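Local coordinates for protein HIAXHD3 (Humicola insolens, PDB 3ZXK) that removes L-arabinofuranosyl side chains, probably from arabinoxylan, as an exo-acting glycoside hydrolase of family 43, at residues F265-A268 / G272-P275; R236-G239 / G245-H248; S33-Y38 / T373-G378. One frame throughout, in Å; residues are numbered along the deposited sequence. Where two conformers were deposited one is given.

Contact 1: F265-A268 / G272-P275; sequences FMDA and GRIP. With AHR (alpha-L-arabinofuranose), chain C.
D267 and R273 run side by side from neighbouring strands and point the same way, the carboxylate and guanidinium planes turned 29° apart. The carboxylate oxygen D267 OD1 rests against the aliphatic part of R273, 3.2 Å from CD, while the polar ends converge on O3 of the arabinofuranose. That hydroxyl gives its proton to D267 OD1 at 2.6 Å and accepts one from R273 NH1 at 2.9 Å, so each side chain uses a different capacity of the same oxygen. The bend of the arginine chain at chi3, -64°, turns the guanidinium so that O3 meets it at the edge, in its plane. The other carboxylate oxygen, D267 OD2, takes the proton of the sugar O5 at 2.7 Å, and with both oxygens engaged the carboxylate is restrained against rotation. F265 also lies beside R273, pointing the same way, its ring steeply inclined to the guanidinium at 77°; ring atom CD1 is 3.8 Å from R273 CB, and O3 comes up to the ring edge. These side chains share one face of a beta hairpin, strands 260-267 and 273-282, within a four-stranded antiparallel blade of the five-bladed propeller that characterises this family. M266 and I274 form a hydrogen-bonded pair, M266 N to I274 O at 2.9 Å and I274 N to M266 O at 3.2 Å, and their side chains leave by the opposite face. There the end of I274 reaches A268, CD1 to CB 3.8 Å. D267 is the centre of an inverse gamma turn. G272 has backbone angles that call for glycine, and D16 OD1 receives the backbone N-H of R273. H248, hydrogen-bonded to the same sugar, meets the ring of F265.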
ATOM      1  N   PHE A 265      12.096  -0.739   4.533  1.00  4.55           N
ATOM      2  CA  PHE A 265      11.651   0.270   3.582  1.00  4.97           C
ATOM      3  C   PHE A 265      12.267   1.615   3.879  1.00  5.55           C
ATOM      4  O   PHE A 265      12.789   1.850   4.989  1.00  5.48           O
ATOM      5  CB  PHE A 265      10.097   0.379   3.491  1.00  6.10           C
ATOM      6  CG  PHE A 265       9.434   0.622   4.809  1.00  7.77           C
ATOM      7  CD1 PHE A 265       9.339   1.920   5.321  1.00  9.00           C
ATOM      8  CD2 PHE A 265       8.906  -0.446   5.546  1.00  8.28           C
ATOM      9  CE1 PHE A 265       8.726   2.153   6.550  1.00 10.33           C
ATOM     10  CE2 PHE A 265       8.284  -0.213   6.753  1.00  9.71           C
ATOM     11  CZ  PHE A 265       8.190   1.076   7.256  1.00 10.54           C
ATOM     12  N   MET A 266      12.211   2.480   2.862  1.00  5.27           N
ATOM     13  CA  MET A 266      12.718   3.851   2.888  0.57  5.96           C
ATOM     14  C   MET A 266      11.540   4.821   2.966  1.00  6.10           C
ATOM     15  O   MET A 266      10.485   4.543   2.372  1.00  7.19           O
ATOM     16  CB  MET A 266      13.461   4.152   1.578  0.57  6.57           C
ATOM     17  CG  MET A 266      14.613   3.216   1.237  0.57  7.46           C
ATOM     18  SD  MET A 266      15.989   3.273   2.411  0.57  9.36           S
ATOM     19  CE  MET A 266      16.517   4.990   2.337  0.57  7.61           C
ATOM     20  N   ASP A 267      11.747   5.973   3.606  1.00  6.03           N
ATOM     21  CA  ASP A 267      10.786   7.097   3.587  1.00  6.03           C
ATOM     22  C   ASP A 267      10.931   7.964   2.317  1.00  5.44           C
ATOM     23  O   ASP A 267      11.341   9.124   2.363  1.00  5.54           O
ATOM     24  CB  ASP A 267      10.858   7.941   4.877  1.00  7.11           C
ATOM     25  CG  ASP A 267      10.342   7.188   6.114  1.00  7.92           C
ATOM     26  OD1 ASP A 267       9.409   6.378   5.975  1.00 10.31           O
ATOM     27  OD2 ASP A 267      10.879   7.409   7.232  1.00  8.76           O
ATOM     28  N   ALA A 268      10.590   7.385   1.172  1.00  5.29           N
ATOM     29  CA  ALA A 268      10.826   8.009  -0.121  1.00  5.87           C
ATOM     30  C   ALA A 268       9.693   8.951  -0.541  1.00  5.38           C
ATOM     31  O   ALA A 268       9.237   8.905  -1.687  1.00  5.81           O
ATOM     32  CB  ALA A 268      11.045   6.920  -1.166  1.00  6.10           C
ATOM     33  N   GLY A 272       6.140   7.827  -1.269  1.00  6.12           N
ATOM     34  CA  GLY A 272       5.734   6.859  -0.245  1.00  5.87           C
ATOM     35  C   GLY A 272       6.890   6.015   0.254  1.00  5.01           C
ATOM     36  O   GLY A 272       8.042   6.409   0.142  1.00  5.65           O
ATOM     37  N   ARG A 273       6.565   4.875   0.837  1.00  4.93           N
ATOM     38  CA  ARG A 273       7.535   4.052   1.536  1.00  5.09           C
ATOM     39  C   ARG A 273       7.753   2.787   0.739  1.00  4.81           C
ATOM     40  O   ARG A 273       6.811   2.029   0.497  1.00  4.90           O
ATOM     41  CB  ARG A 273       7.074   3.793   2.968  1.00  4.95           C
ATOM     42  CG  ARG A 273       7.134   5.113   3.726  1.00  6.05           C
ATOM     43  CD  ARG A 273       6.615   5.071   5.142  1.00  6.16           C
ATOM     44  NE  ARG A 273       5.202   4.754   5.245  1.00  6.22           N
ATOM     45  CZ  ARG A 273       4.598   4.447   6.393  1.00  7.21           C
ATOM     46  NH1 ARG A 273       5.306   4.423   7.541  1.00  9.02           N
ATOM     47  NH2 ARG A 273       3.290   4.162   6.400  1.00  7.99           N
ATOM     48  N   ILE A 274       8.997   2.602   0.299  1.00  4.45           N
ATOM     49  CA  ILE A 274       9.326   1.627  -0.723  1.00  4.76           C
ATOM     50  C   ILE A 274      10.389   0.634  -0.243  1.00  4.36           C
ATOM     51  O   ILE A 274      11.279   0.984   0.523  1.00  4.52           O
ATOM     52  CB  ILE A 274       9.728   2.337  -2.056  1.00  5.46           C
ATOM     53  CG1 ILE A 274      11.094   3.034  -1.935  1.00  5.98           C
ATOM     54  CG2 ILE A 274       8.619   3.312  -2.490  1.00  5.88           C
ATOM     55  CD1 ILE A 274      11.493   3.788  -3.192  1.00  6.34           C
ATOM     56  N   PRO A 275      10.310  -0.621  -0.709  1.00  4.60           N
ATOM     57  CA  PRO A 275      11.199  -1.635  -0.152  1.00  4.49           C
ATOM     58  C   PRO A 275      12.602  -1.687  -0.758  1.00  4.65           C
ATOM     59  O   PRO A 275      12.777  -1.488  -1.970  1.00  4.90           O
ATOM     60  CB  PRO A 275      10.474  -2.958  -0.468  1.00  4.40           C
ATOM     61  CG  PRO A 275       9.656  -2.660  -1.687  1.00  4.73           C
ATOM     62  CD  PRO A 275       9.240  -1.209  -1.549  1.00  4.53           C
TER
HETATM   63  O5  AHR C   3       9.596   9.062   8.918  1.00 12.55           O
HETATM   64  C5  AHR C   3       8.220   8.823   8.562  1.00 13.07           C
HETATM   65  C4  AHR C   3       7.616   7.645   9.334  1.00 14.68           C
HETATM   66  O4  AHR C   3       7.673   7.884  10.739  1.00 15.54           O
HETATM   67  C3  AHR C   3       8.320   6.298   9.207  1.00 12.47           C
HETATM   68  O3  AHR C   3       7.967   5.594   8.026  1.00 12.69           O
HETATM   69  C2  AHR C   3       7.863   5.522  10.412  1.00 15.72           C
HETATM   70  O2  AHR C   3       8.894   4.649  10.912  1.00 15.79           O
HETATM   71  C1  AHR C   3       7.586   6.619  11.420  1.00 17.61           C

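Contact 2: R236-G239 / G245-H248; sequences RIQG and GFAH. With AHR (alpha-L-arabinofuranose), chain C.
With CG beside the backbone N and anti to the carbonyl carbon in both R236 (chi1 -59°) and F246 (chi1 -63°), and with the arginine chain bent at chi3, the guanidinium is brought to the far end of the phenyl ring. F246 CZ sits over one face of that guanidinium, offset toward its rim, and lies 3.5 Å from R236 NH2. The planes are 56° apart, so the two groups do not stack flat. R236 NH1 forms a salt bridge with D212. R236 CG lies over a face of the ring, and I237 O comes to its edge, 3.4 Å from CD1. Replacing F246 by an alanine is likely to leave one guanidinium face without its cover and open a gap beside the R236 backbone. I237 CG2 also meets A247 CB, and water 1 links the backbones, accepting from I237 N at 3.1 Å and donating to A247 O at 2.9 Å. Water 2 accepts from A247 N. The carbonyl of F246, through O, also takes the proton of H248 ND1 at 2.7 Å, within the imidazole plane. This fixes the ring so that H248 NE2 is hydrogen-bonded to O2 of the arabinofuranose at 2.6 Å, at the ring edge. The loop between strands 234-235 and 250-254 thus contributes H248 to the glycan pocket of this propeller, oriented by a second-shell carbonyl.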
ATOM      1  N   ARG A 236      20.772   4.387  11.469  1.00  8.97           N
ATOM      2  CA  ARG A 236      21.105   5.545  10.629  1.00  9.23           C
ATOM      3  C   ARG A 236      22.081   5.127   9.529  1.00  9.69           C
ATOM      4  O   ARG A 236      23.040   5.840   9.239  1.00 10.63           O
ATOM      5  CB  ARG A 236      21.672   6.689  11.484  1.00 10.72           C
ATOM      6  CG  ARG A 236      20.690   7.157  12.567  1.00 11.05           C
ATOM      7  CD  ARG A 236      21.168   8.391  13.343  1.00 12.48           C
ATOM      8  NE  ARG A 236      21.162   9.591  12.502  1.00 17.00           N
ATOM      9  CZ  ARG A 236      20.095  10.342  12.252  1.00 17.40           C
ATOM     10  NH1 ARG A 236      18.907  10.031  12.770  1.00 16.99           N
ATOM     11  NH2 ARG A 236      20.217  11.408  11.459  1.00 19.67           N
ATOM     12  N   ILE A 237      21.845   3.953   8.934  1.00  9.20           N
ATOM     13  CA  ILE A 237      22.668   3.481   7.805  1.00  9.58           C
ATOM     14  C   ILE A 237      22.460   4.383   6.572  1.00 10.15           C
ATOM     15  O   ILE A 237      21.359   4.853   6.322  1.00 10.67           O
ATOM     16  CB  ILE A 237      22.384   2.000   7.465  1.00  8.48           C
ATOM     17  CG1 ILE A 237      23.556   1.374   6.692  1.00  8.13           C
ATOM     18  CG2 ILE A 237      21.043   1.844   6.743  1.00  8.80           C
ATOM     19  CD1 ILE A 237      23.432  -0.135   6.544  1.00  8.24           C
ATOM     20  N   GLN A 238      23.535   4.650   5.832  1.00 11.17           N
ATOM     21  CA  GLN A 238      23.440   5.427   4.599  1.00 12.39           C
ATOM     22  C   GLN A 238      23.119   4.523   3.408  1.00 12.27           C
ATOM     23  O   GLN A 238      23.530   3.363   3.398  1.00 10.82           O
ATOM     24  CB  GLN A 238      24.733   6.222   4.356  1.00 15.08           C
ATOM     25  CG  GLN A 238      24.990   7.326   5.374  1.00 18.90           C
ATOM     26  CD  GLN A 238      23.966   8.457   5.304  1.00 24.83           C
ATOM     27  OE1 GLN A 238      23.557   8.881   4.216  1.00 31.50           O
ATOM     28  NE2 GLN A 238      23.550   8.961   6.470  1.00 26.88           N
ATOM     29  N   GLY A 239      22.398   5.060   2.420  1.00 11.75           N
ATOM     30  CA  GLY A 239      21.980   4.300   1.228  1.00 11.42           C
ATOM     31  C   GLY A 239      20.720   3.473   1.470  1.00  9.70           C
ATOM     32  O   GLY A 239      20.258   3.346   2.588  1.00 10.72           O
ATOM     33  N   GLY A 245      14.941   9.333   3.768  1.00  6.63           N
ATOM     34  CA  GLY A 245      15.122   8.913   5.154  1.00  7.09           C
ATOM     35  C   GLY A 245      16.085   7.749   5.276  1.00  7.10           C
ATOM     36  O   GLY A 245      17.059   7.622   4.507  1.00  7.63           O
ATOM     37  N   PHE A 246      15.776   6.867   6.218  1.00  6.96           N
ATOM     38  CA  PHE A 246      16.612   5.724   6.517  1.00  7.36           C
ATOM     39  C   PHE A 246      15.864   4.437   6.334  1.00  7.17           C
ATOM     40  O   PHE A 246      14.661   4.356   6.633  1.00  7.48           O
ATOM     41  CB  PHE A 246      17.042   5.760   7.983  1.00  8.48           C
ATOM     42  CG  PHE A 246      17.874   6.932   8.326  1.00  9.56           C
ATOM     43  CD1 PHE A 246      19.237   6.918   8.041  1.00 10.30           C
ATOM     44  CD2 PHE A 246      17.303   8.077   8.876  1.00 10.22           C
ATOM     45  CE1 PHE A 246      20.034   8.027   8.329  1.00 11.70           C
ATOM     46  CE2 PHE A 246      18.101   9.181   9.189  1.00 12.16           C
ATOM     47  CZ  PHE A 246      19.465   9.156   8.901  1.00 12.91           C
ATOM     48  N   ALA A 247      16.585   3.437   5.841  1.00  7.34           N
ATOM     49  CA  ALA A 247      16.107   2.051   5.795  1.00  6.87           C
ATOM     50  C   ALA A 247      15.792   1.574   7.197  1.00  7.11           C
ATOM     51  O   ALA A 247      16.644   1.648   8.089  1.00  7.99           O
ATOM     52  CB  ALA A 247      17.172   1.155   5.145  1.00  6.98           C
ATOM     53  N   HIS A 248      14.540   1.135   7.404  1.00  6.37           N
ATOM     54  CA  HIS A 248      14.138   0.641   8.727  1.00  6.64           C
ATOM     55  C   HIS A 248      12.884  -0.163   8.642  1.00  6.75           C
ATOM     56  O   HIS A 248      12.243  -0.218   7.572  1.00  6.48           O
ATOM     57  CB  HIS A 248      13.980   1.821   9.700  1.00  7.50           C
ATOM     58  CG  HIS A 248      12.806   2.723   9.403  1.00  7.91           C
ATOM     59  ND1 HIS A 248      12.726   3.507   8.297  1.00  8.91           N
ATOM     60  CD2 HIS A 248      11.637   2.938  10.113  1.00  8.54           C
ATOM     61  CE1 HIS A 248      11.551   4.178   8.313  1.00  9.41           C
ATOM     62  NE2 HIS A 248      10.901   3.847   9.431  1.00  9.78           N
TER
HETATM   63  O5  AHR C   3       9.596   9.062   8.918  1.00 12.55           O
HETATM   64  C5  AHR C   3       8.220   8.823   8.562  1.00 13.07           C
HETATM   65  C4  AHR C   3       7.616   7.645   9.334  1.00 14.68           C
HETATM   66  O4  AHR C   3       7.673   7.884  10.739  1.00 15.54           O
HETATM   67  C3  AHR C   3       8.320   6.298   9.207  1.00 12.47           C
HETATM   68  O3  AHR C   3       7.967   5.594   8.026  1.00 12.69           O
HETATM   69  C2  AHR C   3       7.863   5.522  10.412  1.00 15.72           C
HETATM   70  O2  AHR C   3       8.894   4.649  10.912  1.00 15.79           O
HETATM   71  C1  AHR C   3       7.586   6.619  11.420  1.00 17.61           C
HETATM   72  O   HOH W   1      18.924   2.871   9.301  1.00  6.33           O
HETATM   73  O   HOH W   2      19.225   4.256   4.827  1.00 11.64           O
HETATM   74  O   HOH W   3      19.832   7.222   4.647  1.00 16.05           O

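Contact 3: S33-Y38 / T373-G378; sequences SSTFAY and TRRIAG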
ATOM      1  N   SER A  33       1.403  -5.548   3.057  1.00  5.37           N
ATOM      2  CA  SER A  33       1.588  -4.115   3.347  1.00  5.13           C
ATOM      3  C   SER A  33       0.351  -3.438   3.949  1.00  5.54           C
ATOM      4  O   SER A  33      -0.742  -4.046   4.006  1.00  5.75           O
ATOM      5  CB  SER A  33       2.116  -3.334   2.127  1.00  5.43           C
ATOM      6  OG  SER A  33       1.140  -3.271   1.103  1.00  6.98           O
ATOM      7  N   SER A  34       0.530  -2.181   4.387  1.00  5.60           N
ATOM      8  CA  SER A  34      -0.539  -1.431   5.050  0.64  5.76           C
ATOM      9  C   SER A  34      -1.159  -0.369   4.169  1.00  5.64           C
ATOM     10  O   SER A  34      -0.482   0.273   3.340  1.00  6.53           O
ATOM     11  CB  SER A  34       0.032  -0.758   6.282  0.64  6.69           C
ATOM     12  OG  SER A  34       0.608  -1.734   7.107  0.64  9.89           O
ATOM     13  N   THR A  35      -2.468  -0.187   4.348  1.00  5.12           N
ATOM     14  CA  THR A  35      -3.247   0.636   3.425  1.00  4.39           C
ATOM     15  C   THR A  35      -4.190   1.647   4.070  1.00  4.21           C
ATOM     16  O   THR A  35      -4.947   2.274   3.368  1.00  3.95           O
ATOM     17  CB  THR A  35      -4.105  -0.258   2.513  1.00  4.53           C
ATOM     18  OG1 THR A  35      -4.567  -1.383   3.274  1.00  4.97           O
ATOM     19  CG2 THR A  35      -3.268  -0.783   1.306  1.00  5.82           C
ATOM     20  N   PHE A  36      -4.165   1.797   5.393  1.00  4.24           N
ATOM     21  CA  PHE A  36      -4.964   2.874   6.022  1.00  3.81           C
ATOM     22  C   PHE A  36      -6.455   2.718   5.668  1.00  4.08           C
ATOM     23  O   PHE A  36      -7.013   1.638   5.908  1.00  4.25           O
ATOM     24  CB  PHE A  36      -4.313   4.262   5.755  1.00  4.32           C
ATOM     25  CG  PHE A  36      -2.900   4.312   6.288  1.00  5.41           C
ATOM     26  CD1 PHE A  36      -1.818   3.811   5.542  1.00  5.31           C
ATOM     27  CD2 PHE A  36      -2.672   4.738   7.606  1.00  5.70           C
ATOM     28  CE1 PHE A  36      -0.532   3.788   6.089  1.00  6.05           C
ATOM     29  CE2 PHE A  36      -1.392   4.713   8.154  1.00  5.96           C
ATOM     30  CZ  PHE A  36      -0.329   4.249   7.386  1.00  6.04           C
ATOM     31  N   ALA A  37      -7.078   3.742   5.101  1.00  4.07           N
ATOM     32  CA  ALA A  37      -8.501   3.679   4.759  1.00  4.13           C
ATOM     33  C   ALA A  37      -8.756   3.316   3.292  1.00  3.96           C
ATOM     34  O   ALA A  37      -9.886   3.399   2.818  1.00  4.38           O
ATOM     35  CB  ALA A  37      -9.212   4.986   5.136  1.00  5.21           C
ATOM     36  N   TYR A  38      -7.729   2.868   2.581  1.00  3.55           N
ATOM     37  CA  TYR A  38      -7.922   2.410   1.192  1.00  3.43           C
ATOM     38  C   TYR A  38      -8.535   1.001   1.165  1.00  3.42           C
ATOM     39  O   TYR A  38      -8.284   0.189   2.037  1.00  4.22           O
ATOM     40  CB  TYR A  38      -6.601   2.517   0.421  1.00  3.49           C
ATOM     41  CG  TYR A  38      -6.200   3.995   0.243  1.00  3.72           C
ATOM     42  CD1 TYR A  38      -6.671   4.732  -0.816  1.00  4.11           C
ATOM     43  CD2 TYR A  38      -5.355   4.648   1.168  1.00  3.96           C
ATOM     44  CE1 TYR A  38      -6.325   6.081  -0.981  1.00  4.58           C
ATOM     45  CE2 TYR A  38      -5.001   5.982   1.028  1.00  4.40           C
ATOM     46  CZ  TYR A  38      -5.481   6.704  -0.064  1.00  4.99           C
ATOM     47  OH  TYR A  38      -5.147   8.051  -0.235  1.00  5.47           O
ATOM     48  N   THR A 373      -8.309   4.584  -6.830  1.00  3.52           N
ATOM     49  CA  THR A 373      -6.909   5.023  -6.800  1.00  4.18           C
ATOM     50  C   THR A 373      -5.927   3.893  -7.073  1.00  3.82           C
ATOM     51  O   THR A 373      -6.253   2.676  -6.985  1.00  4.16           O
ATOM     52  CB  THR A 373      -6.540   5.697  -5.456  1.00  4.57           C
ATOM     53  OG1 THR A 373      -6.411   4.717  -4.419  1.00  5.18           O
ATOM     54  CG2 THR A 373      -7.589   6.760  -5.051  1.00  6.03           C
ATOM     55  N   ARG A 374      -4.705   4.289  -7.380  1.00  3.96           N
ATOM     56  CA  ARG A 374      -3.622   3.343  -7.534  1.00  4.20           C
ATOM     57  C   ARG A 374      -2.276   4.029  -7.324  1.00  4.60           C
ATOM     58  O   ARG A 374      -2.159   5.241  -7.458  1.00  4.32           O
ATOM     59  CB  ARG A 374      -3.675   2.601  -8.866  1.00  5.00           C
ATOM     60  CG  ARG A 374      -3.500   3.504 -10.079  1.00  6.19           C
ATOM     61  CD  ARG A 374      -3.776   2.716 -11.344  1.00  8.14           C
ATOM     62  NE  ARG A 374      -2.659   1.851 -11.706  1.00  9.80           N
ATOM     63  CZ  ARG A 374      -2.786   0.703 -12.368  1.00 10.70           C
ATOM     64  NH1 ARG A 374      -3.991   0.241 -12.695  1.00 11.17           N
ATOM     65  NH2 ARG A 374      -1.714   0.002 -12.688  1.00 11.96           N
ATOM     66  N   ARG A 375      -1.286   3.223  -6.969  1.00  4.59           N
ATOM     67  CA  ARG A 375       0.065   3.704  -6.621  1.00  4.98           C
ATOM     68  C   ARG A 375       0.793   4.227  -7.838  1.00  5.03           C
ATOM     69  O   ARG A 375       0.632   3.697  -8.924  1.00  6.44           O
ATOM     70  CB  ARG A 375       0.881   2.590  -5.968  1.00  5.12           C
ATOM     71  CG  ARG A 375       0.293   2.167  -4.646  1.00  5.38           C
ATOM     72  CD  ARG A 375       0.866   0.836  -4.186  1.00  5.62           C
ATOM     73  NE  ARG A 375       0.245   0.406  -2.932  1.00  6.34           N
ATOM     74  CZ  ARG A 375      -0.961  -0.172  -2.839  1.00  6.02           C
ATOM     75  NH1 ARG A 375      -1.679  -0.453  -3.943  1.00  6.57           N
ATOM     76  NH2 ARG A 375      -1.418  -0.540  -1.634  1.00  6.38           N
ATOM     77  N   ILE A 376       1.583   5.276  -7.636  1.00  4.75           N
ATOM     78  CA  ILE A 376       2.460   5.814  -8.676  1.00  4.82           C
ATOM     79  C   ILE A 376       3.814   5.072  -8.583  1.00  5.49           C
ATOM     80  O   ILE A 376       4.403   4.987  -7.495  1.00  5.78           O
ATOM     81  CB  ILE A 376       2.666   7.342  -8.465  1.00  4.75           C
ATOM     82  CG1 ILE A 376       1.318   8.123  -8.551  1.00  5.04           C
ATOM     83  CG2 ILE A 376       3.658   7.882  -9.500  1.00  5.46           C
ATOM     84  CD1 ILE A 376       1.401   9.569  -8.088  1.00  5.80           C
ATOM     85  N   ALA A 377       4.325   4.585  -9.714  1.00  5.32           N
ATOM     86  CA  ALA A 377       5.660   3.995  -9.718  1.00  6.06           C
ATOM     87  C   ALA A 377       6.697   5.079  -9.964  1.00  5.89           C
ATOM     88  O   ALA A 377       6.490   5.982 -10.754  1.00  7.42           O
ATOM     89  CB  ALA A 377       5.780   2.881 -10.762  1.00  7.15           C
ATOM     90  N   GLY A 378       7.826   4.984  -9.270  1.00  6.07           N
ATOM     91  CA  GLY A 378       8.821   6.032  -9.318  1.00  6.07           C
ATOM     92  C   GLY A 378      10.028   5.679 -10.153  1.00  6.62           C
ATOM     93  O   GLY A 378      10.213   4.533 -10.542  1.00  7.78           O
TER
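T35 CG2 touches R375 NH2 at 3.5 Å, the methyl arriving at the edge of the guanidinium, near its plane, with the two side chains crossing at about a right angle. The chain of R375, extended from CG to NE, carries its guanidinium across to the first segment. In the second touch the hydroxyl of T373 lies obliquely against the ring of Y38, OG1 to CD1 3.6 Å. The junction is slight and made by van der Waals contact. The polar bonds go to neighbours instead: R375 NE to D16 O, R375 NH2 in a salt bridge with E334, T373 OG1 to E334 O, T35 OG1 to A42 N, and Y38 OH to Y504 OH. E334 thus holds both T373 and R375. Backbone hydrogen bonding shapes the first segment, where Y38 N donates to T35 O at 3.0 Å and closes a type II' beta turn; T35 O also lies at the edge of the Y38 ring. The turn leads into strand 38-39, the outermost strand of an eight-stranded sheet, with strand 334-336 between it and 372-375. The contact therefore belongs to the buried seam where the family 43 propeller meets the concanavalin A-like beta sandwich.

How the contacts relate
Along the chain the order is 33-38, both segments of contact 2, both of contact 1, then 373-378, so contact 3 brackets the other two. Contact 2 lies in the loop before strand 250-254, an outer strand of the sheet that holds the hairpin 260-267/273-282 of contact 1. Their centres are about 10 Å apart; both touch the arabinofuranose, and F265 O and H248 N, 3.1 Å apart, probably hydrogen-bond. Contact 3, which includes strand 372-375 of the eight-stranded sheet, lies about 12 Å from contact 1 and about 22 Å from contact 2, centre to centre. R273 NH2 packs on F36 CZ of the 33-38 loop at 3.8 Å, which places the sugar site close to the seam with the beta-sandwich domain.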